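PDB 2GFI: phytase from Debaryomyces castellii, which hydrolyses phytate (inositol hexakisphosphate), releasing phosphate first at the 3-position, as an enzyme of the histidine acid phosphatase family. Local coordinates for residues A[35-40]-A[257-262]; A[41-46]-A[368-373]; A[229-234]-A[251-256]; A[283-288]-A[356-361]. All coordinates share one frame; numbering follows the deposited sequence.

Contacts 1 and 2 use consecutive parts of the loop that precedes strand 59-69, and their centres are 11 Å apart. Contacts 1 and 3 share helix 249-266. Helix 277-295, used by contact 4, is the next helix along the chain. Contact 3 is nested inside the loops closed by contacts 1 and 2. Contact 4 is nested inside that of contact 2 and comes after contact 1. Contact 2 lies near the chain centre beside the predicted nucleophile, His70. Contact 3 is outlying: its centre is about 23 Å from that of contact 2. The N-terminal loop thus links the predicted active site to the helices. Contacts 1, 2 and 4 also reach the second subunit.

Contact 1 (A[35-40]-A[257-262])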
loop_
_atom_site.group_PDB
_atom_site.type_symbol
_atom_site.label_atom_id
_atom_site.label_comp_id
_atom_site.label_asym_id
_atom_site.label_seq_id
_atom_site.Cartn_x
_atom_site.Cartn_y
_atom_site.Cartn_z
ATOM N N ARG A 35 -5.838 -15.977 5.637
ATOM C CA ARG A 35 -4.970 -17.131 5.539
ATOM C C ARG A 35 -5.148 -18.060 6.738
ATOM O O ARG A 35 -4.696 -19.196 6.686
ATOM C CB ARG A 35 -3.481 -16.752 5.262
ATOM C CG ARG A 35 -3.292 -16.184 3.831
ATOM C CD ARG A 35 -2.101 -16.707 2.957
ATOM N NE ARG A 35 -1.942 -15.893 1.721
ATOM C CZ ARG A 35 -1.597 -14.575 1.772
ATOM N NH1 ARG A 35 -1.391 -13.997 2.977
ATOM N NH2 ARG A 35 -1.448 -13.830 0.664
ATOM N N PHE A 36 -5.834 -17.584 7.784
ATOM C CA PHE A 36 -6.048 -18.386 8.994
ATOM C C PHE A 36 -7.460 -18.884 9.139
ATOM O O PHE A 36 -7.780 -19.577 10.132
ATOM C CB PHE A 36 -5.630 -17.614 10.243
ATOM C CG PHE A 36 -4.256 -17.058 10.136
ATOM C CD1 PHE A 36 -3.184 -17.903 9.886
ATOM C CD2 PHE A 36 -4.044 -15.693 10.198
ATOM C CE1 PHE A 36 -1.915 -17.401 9.721
ATOM C CE2 PHE A 36 -2.755 -15.179 10.045
ATOM C CZ PHE A 36 -1.699 -16.030 9.794
ATOM N N LEU A 37 -8.303 -18.541 8.156
ATOM C CA LEU A 37 -9.741 -18.866 8.258
ATOM C C LEU A 37 -10.148 -20.083 7.449
ATOM O O LEU A 37 -11.328 -20.314 7.240
ATOM C CB LEU A 37 -10.627 -17.651 7.969
ATOM C CG LEU A 37 -10.445 -16.575 9.046
ATOM C CD1 LEU A 37 -11.169 -15.282 8.672
ATOM C CD2 LEU A 37 -10.900 -17.114 10.376
ATOM N N GLY A 38 -9.151 -20.855 7.006
ATOM C CA GLY A 38 -9.401 -22.192 6.459
ATOM C C GLY A 38 -10.111 -22.263 5.108
ATOM O O GLY A 38 -10.703 -23.274 4.789
ATOM N N GLY A 39 -10.049 -21.193 4.310
ATOM C CA GLY A 39 -10.774 -21.156 3.036
ATOM C C GLY A 39 -12.198 -20.639 3.141
ATOM O O GLY A 39 -12.896 -20.542 2.139
ATOM N N ALA A 40 -12.642 -20.271 4.332
ATOM C CA ALA A 40 -14.023 -19.829 4.520
ATOM C C ALA A 40 -14.181 -18.359 4.206
ATOM O O ALA A 40 -15.266 -17.904 3.820
ATOM C CB ALA A 40 -14.477 -20.098 5.968
ATOM N N GLY A 257 -15.213 -19.663 12.140
ATOM C CA GLY A 257 -16.044 -19.679 10.925
ATOM C C GLY A 257 -17.033 -18.508 10.923
ATOM O O GLY A 257 -17.292 -17.866 9.893
ATOM N N TYR A 258 -17.599 -18.216 12.078
ATOM C CA TYR A 258 -18.535 -17.121 12.202
ATOM C C TYR A 258 -17.841 -15.832 11.729
ATOM O O TYR A 258 -18.387 -15.081 10.926
ATOM C CB TYR A 258 -18.951 -17.045 13.685
ATOM C CG TYR A 258 -20.109 -16.136 14.000
ATOM C CD1 TYR A 258 -21.276 -16.641 14.615
ATOM C CD2 TYR A 258 -20.050 -14.758 13.717
ATOM C CE1 TYR A 258 -22.336 -15.809 14.938
ATOM C CE2 TYR A 258 -21.094 -13.930 14.040
ATOM C CZ TYR A 258 -22.241 -14.456 14.649
ATOM O OH TYR A 258 -23.297 -13.610 14.940
ATOM N N CYS A 259 -16.636 -15.582 12.254
ATOM C CA CYS A 259 -15.781 -14.490 11.815
ATOM C C CYS A 259 -15.609 -14.502 10.270
ATOM O O CYS A 259 -15.881 -13.511 9.592
ATOM C CB CYS A 259 -14.416 -14.608 12.526
ATOM S SG CYS A 259 -13.010 -13.888 11.660
ATOM N N ALA A 260 -15.187 -15.653 9.738
ATOM C CA ALA A 260 -14.945 -15.795 8.294
ATOM C C ALA A 260 -16.195 -15.485 7.514
ATOM O O ALA A 260 -16.150 -14.711 6.577
ATOM C CB ALA A 260 -14.420 -17.159 7.975
ATOM N N TYR A 261 -17.322 -16.072 7.928
ATOM C CA TYR A 261 -18.599 -15.795 7.286
ATOM C C TYR A 261 -19.173 -14.424 7.467
ATOM O O TYR A 261 -19.718 -13.897 6.528
ATOM C CB TYR A 261 -19.613 -16.924 7.538
ATOM C CG TYR A 261 -19.150 -18.080 6.725
ATOM C CD1 TYR A 261 -19.345 -18.080 5.356
ATOM C CD2 TYR A 261 -18.416 -19.103 7.302
ATOM C CE1 TYR A 261 -18.873 -19.095 4.576
ATOM C CE2 TYR A 261 -17.939 -20.151 6.521
ATOM C CZ TYR A 261 -18.179 -20.124 5.152
ATOM O OH TYR A 261 -17.705 -21.124 4.355
ATOM N N GLU A 262 -19.066 -13.828 8.652
ATOM C CA GLU A 262 -19.554 -12.473 8.824
ATOM C C GLU A 262 -18.730 -11.477 7.997
ATOM O O GLU A 262 -19.261 -10.478 7.453
ATOM C CB GLU A 262 -19.492 -12.070 10.298
ATOM C CG GLU A 262 -20.190 -10.743 10.557
ATOM C CD GLU A 262 -20.389 -10.499 12.035
ATOM O OE1 GLU A 262 -19.416 -10.648 12.806
ATOM O OE2 GLU A 262 -21.524 -10.159 12.423
#
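Ala40 comes closest to helix 249-266 at Ala260, with 5.6 Å between their CA atoms. Residues 37-40 form a type I' beta turn, closed by the bond from Ala40 N to Leu37 O. Gly38 and Gly39 both have positive phi, 70° and 88°. At Gly39 a CB would jam against the carbonyl O of Gly38. These backbone angles call for a glycine at that position. The turn brings Leu37 and Ala40 up to one side of the helix.

No hydrogen bond joins the two segments. The contact is apolar. The methyl of Ala40 sits 3.6 Å from the methyl of Ala260. The same Ala40 CB meets CE2 of Tyr261 at 3.5 Å. Leu37 CD1 touches Ala260 CB at 3.8 Å and Cys259 SG at the same distance. The Leu37 side chain is turned away from its own carbonyl carbon (chi1 -66°), which brings CD1 to these two residues. The disulfide to Cys272 probably limits how far Cys259 SG can move. Ala40 O lies over one face of the Tyr261 ring, 3.8 Å above its plane and offset toward the rim. That oxygen is not left bare, for it accepts hydrogen bonds from Asn264 ND2 and Gln371 NE2. The side chain of Tyr261 is about 6 Å from that of His70, the predicted nucleophile.

Helix 277-295 also packs here, with Phe280 on Leu37 and Phe36. Gly39 O is hydrogen-bonded to Arg69 NH1, at the end of strand 59-69. The turn thus meets helices 249-266 and 277-295 and the end of that strand.

Contact 2 (A[41-46]-A[368-373])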
loop_
_atom_site.group_PDB
_atom_site.type_symbol
_atom_site.label_atom_id
_atom_site.label_comp_id
_atom_site.label_asym_id
_atom_site.label_seq_id
_atom_site.Cartn_x
_atom_site.Cartn_y
_atom_site.Cartn_z
ATOM N N ALA A 41 -13.107 -17.606 4.433
ATOM C CA ALA A 41 -13.128 -16.163 4.335
ATOM C C ALA A 41 -12.938 -15.774 2.838
ATOM O O ALA A 41 -12.882 -16.670 1.988
ATOM C CB ALA A 41 -12.054 -15.564 5.250
ATOM N N PRO A 42 -12.875 -14.481 2.494
ATOM C CA PRO A 42 -12.769 -14.097 1.089
ATOM C C PRO A 42 -11.554 -14.676 0.332
ATOM O O PRO A 42 -10.592 -15.183 0.947
ATOM C CB PRO A 42 -12.750 -12.558 1.133
ATOM C CG PRO A 42 -13.539 -12.243 2.406
ATOM C CD PRO A 42 -13.003 -13.300 3.366
ATOM N N TYR A 43 -11.626 -14.586 -1.002
ATOM C CA TYR A 43 -10.520 -14.971 -1.854
ATOM C C TYR A 43 -9.229 -14.305 -1.404
ATOM O O TYR A 43 -9.223 -13.128 -1.002
ATOM C CB TYR A 43 -10.785 -14.545 -3.311
ATOM C CG TYR A 43 -9.668 -14.970 -4.215
ATOM C CD1 TYR A 43 -9.394 -16.314 -4.421
ATOM C CD2 TYR A 43 -8.860 -14.025 -4.839
ATOM C CE1 TYR A 43 -8.349 -16.705 -5.239
ATOM C CE2 TYR A 43 -7.828 -14.407 -5.664
ATOM C CZ TYR A 43 -7.569 -15.735 -5.854
ATOM O OH TYR A 43 -6.499 -16.087 -6.679
ATOM N N ILE A 44 -8.137 -15.066 -1.482
ATOM C CA ILE A 44 -6.817 -14.496 -1.365
ATOM C C ILE A 44 -5.877 -15.247 -2.290
ATOM O O ILE A 44 -5.983 -16.463 -2.454
ATOM C CB ILE A 44 -6.329 -14.531 0.129
ATOM C CG1 ILE A 44 -5.164 -13.557 0.334
ATOM C CG2 ILE A 44 -6.037 -15.965 0.565
ATOM C CD1 ILE A 44 -4.813 -13.311 1.789
ATOM N N GLN A 45 -4.947 -14.508 -2.880
ATOM C CA GLN A 45 -3.957 -15.068 -3.794
ATOM C C GLN A 45 -2.930 -15.877 -3.038
ATOM O O GLN A 45 -2.528 -15.533 -1.915
ATOM C CB GLN A 45 -3.246 -13.968 -4.590
ATOM C CG GLN A 45 -4.187 -13.147 -5.439
ATOM C CD GLN A 45 -3.495 -12.044 -6.181
ATOM O OE1 GLN A 45 -2.410 -11.591 -5.794
ATOM N NE2 GLN A 45 -4.113 -11.596 -7.245
ATOM N N ASN A 46 -2.492 -16.955 -3.673
ATOM C CA ASN A 46 -1.498 -17.808 -3.110
ATOM C C ASN A 46 -0.223 -16.979 -2.865
ATOM O O ASN A 46 0.107 -16.094 -3.676
ATOM C CB ASN A 46 -1.295 -18.939 -4.091
ATOM C CG ASN A 46 -0.308 -19.953 -3.609
ATOM O OD1 ASN A 46 0.887 -19.676 -3.571
ATOM N ND2 ASN A 46 -0.790 -21.145 -3.242
ATOM N N ILE A 368 -4.746 -23.384 -1.560
ATOM C CA ILE A 368 -5.316 -24.168 -2.654
ATOM C C ILE A 368 -6.743 -23.741 -2.904
ATOM O O ILE A 368 -7.084 -23.394 -4.045
ATOM C CB ILE A 368 -5.256 -25.706 -2.408
ATOM C CG1 ILE A 368 -3.839 -26.211 -2.062
ATOM C CG2 ILE A 368 -5.776 -26.462 -3.651
ATOM C CD1 ILE A 368 -3.778 -27.820 -1.864
ATOM N N THR A 369 -7.578 -23.752 -1.854
ATOM C CA THR A 369 -8.988 -23.440 -2.020
ATOM C C THR A 369 -9.524 -22.358 -1.089
ATOM O O THR A 369 -10.306 -22.660 -0.177
ATOM C CB THR A 369 -9.894 -24.704 -1.926
ATOM O OG1 THR A 369 -9.822 -25.254 -0.603
ATOM C CG2 THR A 369 -9.412 -25.845 -2.852
ATOM N N PRO A 370 -9.149 -21.096 -1.323
ATOM C CA PRO A 370 -9.818 -20.004 -0.657
ATOM C C PRO A 370 -11.173 -19.932 -1.324
ATOM O O PRO A 370 -11.377 -20.612 -2.338
ATOM C CB PRO A 370 -8.977 -18.793 -1.062
ATOM C CG PRO A 370 -8.463 -19.178 -2.432
ATOM C CD PRO A 370 -8.092 -20.599 -2.232
ATOM N N GLN A 371 -12.089 -19.129 -0.787
ATOM C CA GLN A 371 -13.347 -18.885 -1.507
ATOM C C GLN A 371 -12.941 -18.286 -2.834
ATOM O O GLN A 371 -12.021 -17.458 -2.872
ATOM C CB GLN A 371 -14.227 -17.929 -0.744
ATOM C CG GLN A 371 -14.697 -18.455 0.584
ATOM C CD GLN A 371 -15.865 -19.448 0.451
ATOM O OE1 GLN A 371 -16.205 -19.869 -0.654
ATOM N NE2 GLN A 371 -16.475 -19.807 1.581
ATOM N N GLY A 372 -13.569 -18.730 -3.923
ATOM C CA GLY A 372 -13.246 -18.197 -5.227
ATOM C C GLY A 372 -11.937 -18.777 -5.731
ATOM O O GLY A 372 -11.306 -18.199 -6.623
ATOM N N ALA A 373 -11.512 -19.907 -5.157
ATOM C CA ALA A 373 -10.300 -20.614 -5.589
ATOM C C ALA A 373 -10.236 -20.815 -7.104
ATOM O O ALA A 373 -11.246 -21.105 -7.742
ATOM C CB ALA A 373 -10.205 -21.955 -4.903
HETATM O O HOH W 1 -10.582 -17.916 1.768
#
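The Tyr43 ring has the carbonyl O of Gln371 at its edge, in plane, 3.3 Å from CD1. Over one face lies Gln45 N, 4.0 Å above the plane and offset toward the rim. Arg374 makes a cation-pi contact with the ring. Gly372 O approaches CD1 of Tyr43 obliquely at 3.5 Å. Pro370 lies alongside the tyrosine, pointing the same way, and its CG is 3.6 Å from CD1. CG of Tyr43 is anti to the backbone N (chi1 -178°), which directs the phenol to Asp394 OD2. Replacing Tyr43 by an alanine would probably leave Asp394 without its phenol partner and open a gap beside Pro370.

Gln371 bends at chi2, and its CB lies 3.3 Å from Ala41 O. One water bridges the backbones. It donates to Ala41 O at 2.6 Å and accepts from Gln371 N at 3.2 Å.

The backbone of Gly372 hydrogen-bonds to that of His70, and the side chain of Gln371 lies about 3 Å from that of this predicted nucleophile. The segments share no direct hydrogen bond. The tie is mostly van der Waals contact of ring and proline plus one water, next to the predicted nucleophile.

Contact 3 (A[229-234]-A[251-256]); sequences EYLTKA and DVSNLF
Leu231 reaches from helix 229-241 to Val252, Ser253 and Phe256 of helix 249-266. Its CB leaves the backbone neither toward nor away from the partner, but the end of the side chain comes nearer. CG is anti to the carbonyl carbon (chi1 -65°) and lies over one face of the neighbouring Tyr230 ring, offset toward the rim. From there the two methyls divide. CD1 meets Ser253 CB at 4.0 Å. CD2 touches Ser253 CA at 3.7 Å. It also meets Val252 CG1 at 4.0 Å. CD2 lies, too, at the edge of the Phe256 ring, 4.1 Å from CE2.

Two further pairs flank the leucine. Ala234 CB meets Val252 CG1 at 4.0 Å. Tyr230 and Phe256 cross obliquely, with Tyr230 CE1 3.9 Å from Phe256 CE2. That carbon of Phe256 lies at the edge of the tyrosine ring, near its plane. The helix axes approach to 9.7 Å and run almost at right angles, 97°. Such a crossing confines the contact to a short patch of each helix.

The contact belongs to the helical part of the fold, away from the annotated sites. Phe256 also stacks with Phe275 and Tyr283, so the patch continues into a larger aromatic cluster against helix 277-295. Nearby, Asp251 makes a salt bridge to Lys89 of helix 77-91. No hydrogen bond passes between the two segments. Here their hold rests on the fit of apolar groups, while the polar ties lie around it.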
loop_
_atom_site.group_PDB
_atom_site.type_symbol
_atom_site.label_atom_id
_atom_site.label_comp_id
_atom_site.label_asym_id
_atom_site.label_seq_id
_atom_site.Cartn_x
_atom_site.Cartn_y
_atom_site.Cartn_z
ATOM N N GLU A 229 -6.204 -26.770 23.249
ATOM C CA GLU A 229 -5.920 -25.946 24.425
ATOM C C GLU A 229 -6.126 -24.464 24.159
ATOM O O GLU A 229 -6.585 -23.736 25.022
ATOM C CB GLU A 229 -4.507 -26.216 24.934
ATOM C CG GLU A 229 -4.293 -27.710 25.196
ATOM C CD GLU A 229 -2.836 -28.085 25.470
ATOM O OE1 GLU A 229 -2.390 -27.709 26.592
ATOM O OE2 GLU A 229 -2.167 -28.750 24.558
ATOM N N TYR A 230 -5.814 -24.014 22.950
ATOM C CA TYR A 230 -5.970 -22.608 22.616
ATOM C C TYR A 230 -7.445 -22.217 22.725
ATOM O O TYR A 230 -7.756 -21.081 23.013
ATOM C CB TYR A 230 -5.398 -22.319 21.218
ATOM C CG TYR A 230 -6.252 -22.803 20.079
ATOM C CD1 TYR A 230 -7.190 -21.964 19.492
ATOM C CD2 TYR A 230 -6.121 -24.096 19.574
ATOM C CE1 TYR A 230 -7.977 -22.401 18.423
ATOM C CE2 TYR A 230 -6.896 -24.537 18.499
ATOM C CZ TYR A 230 -7.833 -23.681 17.947
ATOM O OH TYR A 230 -8.654 -24.091 16.921
ATOM N N LEU A 231 -8.347 -23.170 22.497
ATOM C CA LEU A 231 -9.794 -22.933 22.617
ATOM C C LEU A 231 -10.167 -22.675 24.066
ATOM O O LEU A 231 -10.885 -21.720 24.373
ATOM C CB LEU A 231 -10.609 -24.079 22.028
ATOM C CG LEU A 231 -10.457 -24.269 20.506
ATOM C CD1 LEU A 231 -11.065 -25.607 20.128
ATOM C CD2 LEU A 231 -11.082 -23.119 19.698
ATOM N N THR A 232 -9.619 -23.490 24.957
ATOM C CA THR A 232 -9.839 -23.327 26.375
ATOM C C THR A 232 -9.311 -21.992 26.853
ATOM O O THR A 232 -9.984 -21.294 27.627
ATOM C CB THR A 232 -9.161 -24.440 27.095
ATOM O OG1 THR A 232 -9.689 -25.672 26.591
ATOM C CG2 THR A 232 -9.546 -24.427 28.581
ATOM N N LYS A 233 -8.127 -21.616 26.374
ATOM C CA LYS A 233 -7.544 -20.361 26.789
ATOM C C LYS A 233 -8.385 -19.217 26.274
ATOM O O LYS A 233 -8.622 -18.260 27.003
ATOM C CB LYS A 233 -6.097 -20.215 26.316
ATOM C CG LYS A 233 -5.140 -21.252 26.921
ATOM C CD LYS A 233 -3.771 -21.179 26.253
ATOM C CE LYS A 233 -2.680 -21.722 27.152
ATOM N NZ LYS A 233 -2.683 -23.217 27.098
ATOM N N ALA A 234 -8.857 -19.323 25.033
ATOM C CA ALA A 234 -9.650 -18.238 24.467
ATOM C C ALA A 234 -10.925 -18.106 25.313
ATOM O O ALA A 234 -11.209 -17.032 25.822
ATOM C CB ALA A 234 -9.962 -18.502 23.010
ATOM N N ASP A 251 -18.158 -24.011 20.738
ATOM C CA ASP A 251 -18.702 -22.707 20.370
ATOM C C ASP A 251 -17.625 -21.751 19.874
ATOM O O ASP A 251 -17.759 -21.176 18.805
ATOM C CB ASP A 251 -19.435 -22.093 21.565
ATOM C CG ASP A 251 -20.658 -22.920 21.977
ATOM O OD1 ASP A 251 -21.163 -23.714 21.132
ATOM O OD2 ASP A 251 -21.168 -22.861 23.111
ATOM N N VAL A 252 -16.568 -21.614 20.671
ATOM C CA VAL A 252 -15.425 -20.785 20.387
ATOM C C VAL A 252 -14.810 -21.221 19.049
ATOM O O VAL A 252 -14.531 -20.400 18.209
ATOM C CB VAL A 252 -14.385 -20.845 21.523
ATOM C CG1 VAL A 252 -13.131 -20.025 21.161
ATOM C CG2 VAL A 252 -14.988 -20.352 22.848
ATOM N N SER A 253 -14.649 -22.510 18.852
ATOM C CA SER A 253 -14.132 -23.018 17.606
ATOM C C SER A 253 -14.973 -22.587 16.394
ATOM O O SER A 253 -14.441 -22.296 15.348
ATOM C CB SER A 253 -14.090 -24.518 17.669
ATOM O OG SER A 253 -13.463 -24.991 16.496
ATOM N N ASN A 254 -16.289 -22.526 16.575
ATOM C CA ASN A 254 -17.228 -22.078 15.561
ATOM C C ASN A 254 -17.210 -20.582 15.337
ATOM O O ASN A 254 -17.653 -20.068 14.316
ATOM C CB ASN A 254 -18.632 -22.549 15.957
ATOM C CG ASN A 254 -18.835 -24.012 15.657
ATOM O OD1 ASN A 254 -19.555 -24.728 16.363
ATOM N ND2 ASN A 254 -18.185 -24.472 14.607
ATOM N N LEU A 255 -16.634 -19.857 16.268
ATOM C CA LEU A 255 -16.637 -18.426 16.139
ATOM C C LEU A 255 -15.592 -17.994 15.113
ATOM O O LEU A 255 -15.676 -16.896 14.561
ATOM C CB LEU A 255 -16.437 -17.769 17.504
ATOM C CG LEU A 255 -17.585 -17.847 18.487
ATOM C CD1 LEU A 255 -17.208 -17.088 19.818
ATOM C CD2 LEU A 255 -18.818 -17.266 17.835
ATOM N N PHE A 256 -14.613 -18.864 14.857
ATOM C CA PHE A 256 -13.684 -18.645 13.719
ATOM C C PHE A 256 -14.394 -18.642 12.400
ATOM O O PHE A 256 -14.209 -17.704 11.630
ATOM C CB PHE A 256 -12.538 -19.661 13.661
ATOM C CG PHE A 256 -11.561 -19.506 14.747
ATOM C CD1 PHE A 256 -10.542 -18.564 14.646
ATOM C CD2 PHE A 256 -11.653 -20.301 15.896
ATOM C CE1 PHE A 256 -9.607 -18.429 15.690
ATOM C CE2 PHE A 256 -10.748 -20.181 16.923
ATOM C CZ PHE A 256 -9.711 -19.241 16.825
#

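Contact 4 (A[283-288]-A[356-361])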
loop_
_atom_site.group_PDB
_atom_site.type_symbol
_atom_site.label_atom_id
_atom_site.label_comp_id
_atom_site.label_asym_id
_atom_site.label_seq_id
_atom_site.Cartn_x
_atom_site.Cartn_y
_atom_site.Cartn_z
ATOM N N TYR A 283 -6.027 -22.516 15.017
ATOM C CA TYR A 283 -7.249 -22.812 14.315
ATOM C C TYR A 283 -6.959 -23.206 12.861
ATOM O O TYR A 283 -7.457 -24.234 12.384
ATOM C CB TYR A 283 -8.232 -21.658 14.324
ATOM C CG TYR A 283 -9.449 -21.990 13.459
ATOM C CD1 TYR A 283 -10.460 -22.835 13.941
ATOM C CD2 TYR A 283 -9.580 -21.464 12.177
ATOM C CE1 TYR A 283 -11.582 -23.138 13.178
ATOM C CE2 TYR A 283 -10.687 -21.750 11.401
ATOM C CZ TYR A 283 -11.690 -22.600 11.908
ATOM O OH TYR A 283 -12.795 -22.886 11.155
ATOM N N SER A 284 -6.198 -22.350 12.167
ATOM C CA SER A 284 -5.858 -22.561 10.770
ATOM C C SER A 284 -5.256 -23.929 10.553
ATOM O O SER A 284 -5.553 -24.600 9.579
ATOM C CB SER A 284 -4.853 -21.519 10.311
ATOM O OG SER A 284 -4.726 -21.584 8.899
ATOM N N TYR A 285 -4.380 -24.336 11.465
ATOM C CA TYR A 285 -3.693 -25.598 11.276
ATOM C C TYR A 285 -4.629 -26.772 11.535
ATOM O O TYR A 285 -4.483 -27.829 10.896
ATOM C CB TYR A 285 -2.444 -25.704 12.114
ATOM C CG TYR A 285 -1.700 -26.970 11.793
ATOM C CD1 TYR A 285 -1.271 -27.213 10.508
ATOM C CD2 TYR A 285 -1.490 -27.957 12.771
ATOM C CE1 TYR A 285 -0.627 -28.386 10.202
ATOM C CE2 TYR A 285 -0.839 -29.124 12.479
ATOM C CZ TYR A 285 -0.409 -29.331 11.193
ATOM O OH TYR A 285 0.265 -30.482 10.848
ATOM N N SER A 286 -5.611 -26.590 12.429
ATOM C CA SER A 286 -6.625 -27.642 12.632
ATOM C C SER A 286 -7.424 -27.912 11.358
ATOM O O SER A 286 -7.792 -29.077 11.068
ATOM C CB SER A 286 -7.545 -27.339 13.834
ATOM O OG SER A 286 -8.460 -26.300 13.557
ATOM N N VAL A 287 -7.690 -26.840 10.611
ATOM C CA VAL A 287 -8.333 -26.939 9.312
ATOM C C VAL A 287 -7.387 -27.546 8.290
ATOM O O VAL A 287 -7.797 -28.390 7.521
ATOM C CB VAL A 287 -8.893 -25.559 8.763
ATOM C CG1 VAL A 287 -9.472 -25.746 7.349
ATOM C CG2 VAL A 287 -9.944 -24.983 9.685
ATOM N N ASP A 288 -6.128 -27.129 8.248
ATOM C CA ASP A 288 -5.209 -27.785 7.322
ATOM C C ASP A 288 -5.166 -29.288 7.571
ATOM O O ASP A 288 -5.124 -30.049 6.620
ATOM C CB ASP A 288 -3.809 -27.241 7.462
ATOM C CG ASP A 288 -3.636 -25.885 6.800
ATOM O OD1 ASP A 288 -4.438 -25.546 5.871
ATOM O OD2 ASP A 288 -2.710 -25.096 7.149
ATOM N N TYR A 356 2.294 -31.258 17.255
ATOM C CA TYR A 356 2.759 -29.890 17.396
ATOM C C TYR A 356 2.239 -29.083 16.227
ATOM O O TYR A 356 1.614 -29.645 15.339
ATOM C CB TYR A 356 4.291 -29.858 17.454
ATOM C CG TYR A 356 4.952 -30.164 16.129
ATOM C CD1 TYR A 356 5.500 -29.133 15.343
ATOM C CD2 TYR A 356 5.036 -31.486 15.648
ATOM C CE1 TYR A 356 6.110 -29.423 14.116
ATOM C CE2 TYR A 356 5.678 -31.778 14.445
ATOM C CZ TYR A 356 6.195 -30.747 13.682
ATOM O OH TYR A 356 6.820 -31.034 12.491
ATOM N N THR A 357 2.506 -27.775 16.223
ATOM C CA THR A 357 2.137 -26.916 15.110
ATOM C C THR A 357 3.388 -26.657 14.257
ATOM O O THR A 357 4.346 -26.044 14.717
ATOM C CB THR A 357 1.522 -25.589 15.605
ATOM O OG1 THR A 357 0.491 -25.873 16.551
ATOM C CG2 THR A 357 0.815 -24.814 14.453
ATOM N N PRO A 358 3.378 -27.178 13.031
ATOM C CA PRO A 358 4.468 -26.932 12.085
ATOM C C PRO A 358 4.371 -25.533 11.498
ATOM O O PRO A 358 3.268 -24.999 11.339
ATOM C CB PRO A 358 4.236 -27.987 10.971
ATOM C CG PRO A 358 2.768 -28.240 11.014
ATOM C CD PRO A 358 2.338 -28.067 12.476
ATOM N N PHE A 359 5.528 -24.989 11.140
ATOM C CA PHE A 359 5.637 -23.725 10.472
ATOM C C PHE A 359 6.641 -23.914 9.329
ATOM O O PHE A 359 7.821 -24.243 9.574
ATOM C CB PHE A 359 6.116 -22.665 11.474
ATOM C CG PHE A 359 5.105 -22.329 12.511
ATOM C CD1 PHE A 359 4.185 -21.305 12.288
ATOM C CD2 PHE A 359 5.047 -23.053 13.708
ATOM C CE1 PHE A 359 3.215 -21.006 13.246
ATOM C CE2 PHE A 359 4.082 -22.766 14.679
ATOM C CZ PHE A 359 3.173 -21.740 14.450
ATOM N N PRO A 360 6.189 -23.750 8.082
ATOM C CA PRO A 360 4.789 -23.414 7.769
ATOM C C PRO A 360 3.966 -24.700 7.862
ATOM O O PRO A 360 4.518 -25.745 8.136
ATOM C CB PRO A 360 4.877 -22.946 6.309
ATOM C CG PRO A 360 5.973 -23.912 5.717
ATOM C CD PRO A 360 7.007 -23.959 6.871
ATOM N N SER A 361 2.660 -24.632 7.684
ATOM C CA SER A 361 1.881 -25.838 7.543
ATOM C C SER A 361 2.340 -26.509 6.245
ATOM O O SER A 361 2.375 -25.859 5.202
ATOM C CB SER A 361 0.400 -25.523 7.491
ATOM O OG SER A 361 -0.314 -26.692 7.121
#
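Tyr285 and Pro358 make a CH-pi contact. Pro358 CD stands 3.5 Å from the centroid of the tyrosine ring, 24° off the ring normal, over one face. The two side chains cross at about a right angle. With chi1 at -175°, the Tyr285 ring extends away from its own backbone N and reaches across to the loop. Thr357 adds a lighter apolar touch, with its CG2 4.1 Å from Tyr285 CB.

The polar contacts lie at the ring edge and beyond. Ser361 OG sits in the ring plane, 3.5 Å from Tyr285 CE1. The same hydroxyl is 2.9 Å from Asp288 OD2, but Tyr363 O competes for its one proton. Asp288 OD1 accepts from His365 N, so the carboxylate reaches the start of helix 365-368. Tyr285 OH hydrogen-bonds to Pro353 O. With a leucine in place of Tyr285, Pro353 O is likely to lose its hydroxyl partner and Pro358 its aromatic face.

Tyr226 meets the Tyr285 ring edge-to-face, and its OH is hydrogen-bonded to Thr357 OG1. On the far side of the loop, Phe359 packs edge-to-face against Phe49 and Phe408 of the second subunit, and Tyr356 OH is hydrogen-bonded to Lys400 NZ there. The loop between helices 333-343 and 365-368 thus lies between helix 277-295 and the neighbouring subunit.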